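Local coordinates for protein glycosyl hydrolase family 10 (Prevotella bryantii, PDB 4MGQ) that probably cleaves internal beta-1,4-xylosidic linkages in xylan as a whole enzyme, of which this chain is a calcium-bound carbohydrate-binding module, at residues 9-12 with 13-16; 27-30 with 31-34; 66-69 with 70-74. One frame throughout, in Å; residues are numbered along the deposited sequence.

Interaction 1 of 3, residues 9-12 with 13-16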
loop_
_atom_site.group_PDB
_atom_site.type_symbol
_atom_site.label_atom_id
_atom_site.label_comp_id
_atom_site.label_asym_id
_atom_site.label_seq_id
_atom_site.Cartn_x
_atom_site.Cartn_y
_atom_site.Cartn_z
ATOM N N ILE A 9 -19.487 -16.745 3.183
ATOM C CA ILE A 9 -19.258 -17.112 4.574
ATOM C C ILE A 9 -18.257 -16.172 5.242
ATOM O O ILE A 9 -17.121 -16.026 4.800
ATOM C CB ILE A 9 -18.782 -18.579 4.688
ATOM C CG1 ILE A 9 -19.890 -19.510 4.185
ATOM C CG2 ILE A 9 -18.422 -18.914 6.128
ATOM C CD1 ILE A 9 -19.510 -20.979 4.115
ATOM N N THR A 10 -18.715 -15.514 6.297
ATOM C CA THR A 10 -17.857 -14.722 7.161
ATOM C C THR A 10 -17.123 -15.663 8.109
ATOM O O THR A 10 -17.727 -16.575 8.688
ATOM C CB THR A 10 -18.674 -13.690 7.959
ATOM O OG1 THR A 10 -19.335 -12.812 7.042
ATOM C CG2 THR A 10 -17.775 -12.873 8.868
ATOM N N ASP A 11 -15.815 -15.471 8.230
ATOM C CA ASP A 11 -15.003 -16.345 9.071
ATOM C C ASP A 11 -13.714 -15.635 9.424
ATOM O O ASP A 11 -12.749 -15.715 8.673
ATOM C CB ASP A 11 -14.704 -17.655 8.343
ATOM C CG ASP A 11 -13.929 -18.646 9.200
ATOM O OD1 ASP A 11 -13.516 -18.291 10.324
ATOM O OD2 ASP A 11 -13.743 -19.786 8.734
ATOM N N PRO A 12 -13.694 -14.943 10.564
ATOM C CA PRO A 12 -12.550 -14.108 10.958
ATOM C C PRO A 12 -11.262 -14.906 11.181
ATOM O O PRO A 12 -10.175 -14.328 11.145
ATOM C CB PRO A 12 -13.017 -13.469 12.273
ATOM C CG PRO A 12 -14.493 -13.548 12.231
ATOM C CD PRO A 12 -14.810 -14.822 11.515
ATOM N N ASN A 13 -11.381 -16.212 11.402
ATOM C CA ASN A 13 -10.209 -17.016 11.693
ATOM C C ASN A 13 -9.788 -17.897 10.520
ATOM O O ASN A 13 -8.848 -18.685 10.639
ATOM C CB ASN A 13 -10.452 -17.848 12.957
ATOM C CG ASN A 13 -10.667 -16.974 14.180
ATOM O OD1 ASN A 13 -10.129 -15.870 14.262
ATOM N ND2 ASN A 13 -11.484 -17.442 15.113
ATOM N N ALA A 14 -10.465 -17.746 9.383
ATOM C CA ALA A 14 -9.946 -18.277 8.128
ATOM C C ALA A 14 -8.660 -17.520 7.813
ATOM O O ALA A 14 -8.522 -16.364 8.193
ATOM C CB ALA A 14 -10.951 -18.124 6.999
ATOM N N THR A 15 -7.726 -18.177 7.142
ATOM C CA THR A 15 -6.444 -17.541 6.854
ATOM C C THR A 15 -6.642 -16.307 5.991
ATOM O O THR A 15 -7.291 -16.370 4.935
ATOM C CB THR A 15 -5.489 -18.505 6.155
ATOM O OG1 THR A 15 -5.387 -19.704 6.935
ATOM C CG2 THR A 15 -4.099 -17.868 6.011
ATOM N N LYS A 16 -6.102 -15.185 6.462
ATOM C CA LYS A 16 -6.080 -13.940 5.711
ATOM C C LYS A 16 -4.730 -13.828 5.025
ATOM O O LYS A 16 -3.740 -14.332 5.545
ATOM C CB LYS A 16 -6.295 -12.735 6.622
ATOM C CG LYS A 16 -7.609 -12.712 7.390
ATOM C CD LYS A 16 -7.589 -11.553 8.386
ATOM C CE LYS A 16 -8.995 -11.185 8.858
ATOM N NZ LYS A 16 -9.507 -12.057 9.955
HETATM O O HOH W 1 -10.491 -14.320 7.780
#
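Asp11 starts a type I beta turn that Ala14 ends, with Pro12 and Asn13 at its corners. The turn is closed by Ala14 N, which donates to Asp11 O over 3.1 Å and comes from above the carbonyl plane. The Asp11 side chain adds a second closure. Its CG lies anti to the backbone N (chi1 -177°), which sets the carboxylate beside the turn, and OD1 accepts Asn13 N at 3.2 Å from above the carboxylate plane; this is an Asx turn. OD1 also takes a weak bond from Ala14 N, while OD2 packs against the methyl of Ala14, 3.7 Å from its CB. Pro12, whose ring restrains phi at -63°, suits the first corner. Its CB points away overall yet still touches Asn13 N at 3.3 Å, and its carbonyl O lies 2.6 Å from Lys16 NZ. Asn13 folds its amide back along the Pro12 peptide, with OD1 3.4 Å from Pro12 C. A water donates to both Asp11 O and Ala14 O, spanning the turn, and weakly accepts from Lys16 NZ. Beyond the turn, Gln159 binds Ala14 O and Lys16 N. The Lys16 side chain lies about 5 Å from the calcium ion, whose charge it may feel. Asp11 thus serves both backbone N-H groups of the turn, through its carboxylate and its carbonyl, and the carbonyl takes the water besides.

Interaction 2 of 3, residues 27-30 with 31-34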
loop_
_atom_site.group_PDB
_atom_site.type_symbol
_atom_site.label_atom_id
_atom_site.label_comp_id
_atom_site.label_asym_id
_atom_site.label_seq_id
_atom_site.Cartn_x
_atom_site.Cartn_y
_atom_site.Cartn_z
ATOM N N LYS A 27 18.675 1.294 3.977
ATOM C CA LYS A 27 19.550 1.857 2.959
ATOM C C LYS A 27 19.791 3.317 3.272
ATOM O O LYS A 27 19.254 3.854 4.239
ATOM C CB LYS A 27 18.938 1.715 1.567
ATOM C CG LYS A 27 18.387 0.349 1.244
ATOM C CD LYS A 27 19.483 -0.667 1.054
ATOM C CE LYS A 27 18.972 -1.880 0.288
ATOM N NZ LYS A 27 20.038 -2.904 0.122
ATOM N N THR A 28 20.583 3.975 2.438
ATOM C CA THR A 28 20.948 5.369 2.678
ATOM C C THR A 28 19.820 6.368 2.401
ATOM O O THR A 28 19.573 7.266 3.200
ATOM C CB THR A 28 22.174 5.753 1.829
ATOM O OG1 THR A 28 23.232 4.820 2.080
ATOM C CG2 THR A 28 22.636 7.160 2.162
ATOM N N ASN A 29 19.124 6.198 1.279
ATOM C CA ASN A 29 18.111 7.155 0.838
ATOM C C ASN A 29 16.709 6.552 0.798
ATOM O O ASN A 29 16.569 5.353 0.588
ATOM C CB ASN A 29 18.445 7.686 -0.560
ATOM C CG ASN A 29 19.895 8.086 -0.704
ATOM O OD1 ASN A 29 20.675 7.415 -1.386
ATOM N ND2 ASN A 29 20.261 9.192 -0.079
ATOM N N ASN A 30 15.703 7.403 0.996
ATOM C CA ASN A 30 14.293 7.082 0.741
ATOM C C ASN A 30 14.078 6.253 -0.508
ATOM O O ASN A 30 13.360 5.246 -0.506
ATOM C CB ASN A 30 13.480 8.367 0.579
ATOM C CG ASN A 30 12.910 8.861 1.865
ATOM O OD1 ASN A 30 12.547 8.075 2.741
ATOM N ND2 ASN A 30 12.811 10.179 1.992
ATOM N N TRP A 31 14.693 6.710 -1.588
ATOM C CA TRP A 31 14.427 6.152 -2.895
ATOM C C TRP A 31 15.205 4.878 -3.198
ATOM O O TRP A 31 15.066 4.330 -4.279
ATOM C CB TRP A 31 14.719 7.209 -3.976
ATOM C CG TRP A 31 16.138 7.706 -3.978
ATOM C CD1 TRP A 31 17.227 7.066 -4.495
ATOM C CD2 TRP A 31 16.616 8.950 -3.450
ATOM N NE1 TRP A 31 18.355 7.832 -4.313
ATOM C CE2 TRP A 31 18.007 8.992 -3.675
ATOM C CE3 TRP A 31 16.002 10.034 -2.813
ATOM C CZ2 TRP A 31 18.797 10.077 -3.284
ATOM C CZ3 TRP A 31 16.788 11.108 -2.421
ATOM C CH2 TRP A 31 18.171 11.123 -2.662
ATOM N N ASP A 32 16.005 4.382 -2.254
ATOM C CA ASP A 32 16.793 3.171 -2.495
ATOM C C ASP A 32 15.977 1.885 -2.412
ATOM O O ASP A 32 16.466 0.803 -2.746
ATOM C CB ASP A 32 17.969 3.087 -1.509
ATOM C CG ASP A 32 19.023 4.159 -1.761
ATOM O OD1 ASP A 32 19.117 4.631 -2.911
ATOM O OD2 ASP A 32 19.757 4.525 -0.814
ATOM N N ARG A 33 14.733 2.005 -1.958
ATOM C CA ARG A 33 13.832 0.865 -1.900
ATOM C C ARG A 33 12.435 1.414 -2.096
ATOM O O ARG A 33 11.934 2.127 -1.233
ATOM C CB ARG A 33 13.949 0.126 -0.564
ATOM C CG ARG A 33 13.152 -1.179 -0.480
ATOM C CD ARG A 33 13.082 -1.701 0.958
ATOM N NE ARG A 33 14.374 -2.199 1.442
ATOM C CZ ARG A 33 15.033 -1.713 2.494
ATOM N NH1 ARG A 33 14.553 -0.689 3.181
ATOM N NH2 ARG A 33 16.191 -2.251 2.852
ATOM N N GLU A 34 11.829 1.130 -3.245
ATOM C CA GLU A 34 10.509 1.676 -3.540
ATOM C C GLU A 34 9.528 0.589 -3.969
ATOM O O GLU A 34 9.890 -0.381 -4.633
ATOM C CB GLU A 34 10.596 2.764 -4.624
ATOM C CG GLU A 34 11.362 4.016 -4.174
ATOM C CD GLU A 34 11.365 5.158 -5.192
ATOM O OE1 GLU A 34 10.776 5.028 -6.275
ATOM O OE2 GLU A 34 11.978 6.207 -4.899
#
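Asn29 and Asp32 bind each other twice across a tight turn in the loop that leads from strand 17-24 to strand 34-37, from one sheet of the beta-sandwich to the other, a fold characteristic of this family of carbohydrate-binding modules. Asn29 N donates to Asp32 OD2 at 2.8 Å, meeting the carboxylate from above its plane. In return, Asp32 N donates to Asn29 O at 3.1 Å, nearly straight at 164°. Backbone and side chain of Asp32 are thus both engaged by one residue, which limits the rotation of the carboxylate. Outside this pair lies the indole of Trp31. Its CG sits between the backbone N and the carbonyl carbon (chi1 60°), and the ring folds back over Asn29. Asn29 CB makes a CH-pi contact with the six-membered ring, 3.6 Å from its centroid and close to the normal, and the Asn29 amide lies stacked on the indole with the planes only 9° apart. On the other flank, Lys27 CB touches Asp32 CB at 3.5 Å. Farther along, buried Arg33 spends its guanidinium on the carbonyls of Leu106, Leu109 and Glu25, which ties the loop to the chain just after strand 99-105 and to its own start, while Glu34 bonds Tyr36 OH and forms a salt bridge with Arg103. The Lys27 chain bends at chi2 and passes at about a right angle to that of Arg33, and its CG rests over one face of the guanidinium, 3.8 Å from Arg33 NH2.

Interaction 3 of 3, residues 66-69 with 70-74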
loop_
_atom_site.group_PDB
_atom_site.type_symbol
_atom_site.label_atom_id
_atom_site.label_comp_id
_atom_site.label_asym_id
_atom_site.label_seq_id
_atom_site.Cartn_x
_atom_site.Cartn_y
_atom_site.Cartn_z
ATOM N N TRP A 66 4.796 9.145 -1.871
ATOM C CA TRP A 66 4.788 10.290 -2.784
ATOM C C TRP A 66 3.986 9.955 -4.033
ATOM O O TRP A 66 4.390 9.079 -4.799
ATOM C CB TRP A 66 6.206 10.694 -3.215
ATOM C CG TRP A 66 7.126 11.125 -2.116
ATOM C CD1 TRP A 66 6.791 11.728 -0.933
ATOM C CD2 TRP A 66 8.548 10.986 -2.110
ATOM N NE1 TRP A 66 7.933 11.964 -0.188
ATOM C CE2 TRP A 66 9.019 11.515 -0.893
ATOM C CE3 TRP A 66 9.469 10.457 -3.022
ATOM C CZ2 TRP A 66 10.377 11.537 -0.565
ATOM C CZ3 TRP A 66 10.812 10.480 -2.699
ATOM C CH2 TRP A 66 11.254 11.009 -1.473
ATOM N N PRO A 67 2.861 10.650 -4.245
ATOM C CA PRO A 67 2.151 10.523 -5.526
ATOM C C PRO A 67 3.007 11.077 -6.662
ATOM O O PRO A 67 3.754 12.025 -6.445
ATOM C CB PRO A 67 0.897 11.374 -5.328
ATOM C CG PRO A 67 0.719 11.450 -3.818
ATOM C CD PRO A 67 2.147 11.531 -3.309
ATOM N N GLN A 68 2.883 10.515 -7.857
ATOM C CA GLN A 68 3.767 10.898 -8.948
ATOM C C GLN A 68 3.032 10.999 -10.274
ATOM O O GLN A 68 2.302 10.090 -10.653
ATOM C CB GLN A 68 4.906 9.886 -9.073
ATOM C CG GLN A 68 5.819 10.135 -10.267
ATOM C CD GLN A 68 6.890 11.170 -9.968
ATOM O OE1 GLN A 68 7.555 11.110 -8.920
ATOM N NE2 GLN A 68 7.085 12.118 -10.898
ATOM N N GLY A 69 3.250 12.107 -10.975
ATOM C CA GLY A 69 2.845 12.252 -12.364
ATOM C C GLY A 69 4.041 12.772 -13.141
ATOM O O GLY A 69 5.156 12.277 -12.977
ATOM N N ASP A 70 3.834 13.791 -13.963
ATOM C CA ASP A 70 4.974 14.429 -14.609
ATOM C C ASP A 70 5.856 15.111 -13.567
ATOM O O ASP A 70 7.057 15.230 -13.760
ATOM C CB ASP A 70 4.511 15.412 -15.673
ATOM C CG ASP A 70 4.075 14.707 -16.952
ATOM O OD1 ASP A 70 4.715 13.687 -17.323
ATOM O OD2 ASP A 70 3.100 15.170 -17.581
ATOM N N ALA A 71 5.262 15.540 -12.455
ATOM C CA ALA A 71 6.039 16.007 -11.307
ATOM C C ALA A 71 5.730 15.130 -10.095
ATOM O O ALA A 71 4.710 14.445 -10.066
ATOM C CB ALA A 71 5.738 17.465 -10.998
ATOM N N THR A 72 6.618 15.141 -9.113
ATOM C CA THR A 72 6.396 14.398 -7.881
ATOM C C THR A 72 5.663 15.287 -6.888
ATOM O O THR A 72 5.962 16.477 -6.781
ATOM C CB THR A 72 7.727 13.918 -7.250
ATOM O OG1 THR A 72 8.528 13.257 -8.239
ATOM C CG2 THR A 72 7.451 12.971 -6.106
ATOM N N GLN A 73 4.693 14.731 -6.167
ATOM C CA GLN A 73 4.030 15.498 -5.120
ATOM C C GLN A 73 4.575 15.084 -3.761
ATOM O O GLN A 73 4.289 13.982 -3.277
ATOM C CB GLN A 73 2.511 15.311 -5.172
ATOM C CG GLN A 73 1.777 16.210 -4.190
ATOM C CD GLN A 73 0.295 16.367 -4.504
ATOM O OE1 GLN A 73 -0.086 16.601 -5.654
ATOM N NE2 GLN A 73 -0.544 16.267 -3.471
ATOM N N TYR A 74 5.393 15.952 -3.164
ATOM C CA TYR A 74 6.000 15.658 -1.868
ATOM C C TYR A 74 5.122 16.112 -0.717
ATOM O O TYR A 74 5.282 15.642 0.407
ATOM C CB TYR A 74 7.379 16.319 -1.757
ATOM C CG TYR A 74 8.337 15.810 -2.794
ATOM C CD1 TYR A 74 8.850 14.523 -2.723
ATOM C CD2 TYR A 74 8.712 16.611 -3.867
ATOM C CE1 TYR A 74 9.722 14.044 -3.695
ATOM C CE2 TYR A 74 9.575 16.155 -4.825
ATOM C CZ TYR A 74 10.076 14.876 -4.742
ATOM O OH TYR A 74 10.930 14.432 -5.722
HETATM O O HOH W 2 9.045 14.095 -12.181
#
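Tyr74 presents its ring edge to the face of Trp66 in a T-shaped pair, with planes 81° apart and the centroid of the five-membered ring 4.8 Å from that of Tyr74. Tyr74 CD1 does the touching, over the centre of the indole and 3.5 Å from Trp66 CE2. Thr72 CG2 lies over a face of the tyrosine, near its rim. Gln68 is turned back by chi2 (84°) to bring its amide across to Thr72, and Thr72 OG1 gives a very short bond of 2.5 Å to Gln68 OE1, an oxygen that Arg103 also binds. The same amide donates through NE2 to Gly69 O at 2.8 Å, and a water joins NE2, weakly, to Asp70 O. In the backbone, Gln68 and Thr72 form a single antiparallel bridge as a non-hydrogen-bonded pair, flanked by Gln73 N to Pro67 O at 2.9 Å, almost straight (172°), and Gly69 N to Ala71 O. Gln73 crosses to the side of Pro67, Leu99 and Phe93, where Pro76, Glu94 and Lys96 bind its amide. Bonds at both ends of the Gln68 amide should settle how it is turned; the aromatic pair is held by edge-to-face contact, and Gln73 O is buried without a partner.

In the fold
From the N terminus, interaction 1 comes first, turning the chain between helix 2-8 and strand 17-24 near the calcium site. Interaction 2 follows in the connection that joins the two sheets, ahead of strand 34-37. Interaction 3 reverses the chain at the end of strand 61-69, ahead of strand 80-82. Each closes a short local turn, and the three run in series without nesting or crossing. Interactions 2 and 3 are neighbours, with centres about 16 Å apart, and meet where Asn30 ND2 packs 3.8 Å from Trp66 CZ2; both also reach strand 99-105. Interaction 1 lies across the module, its centre about 36 Å from that of interaction 2.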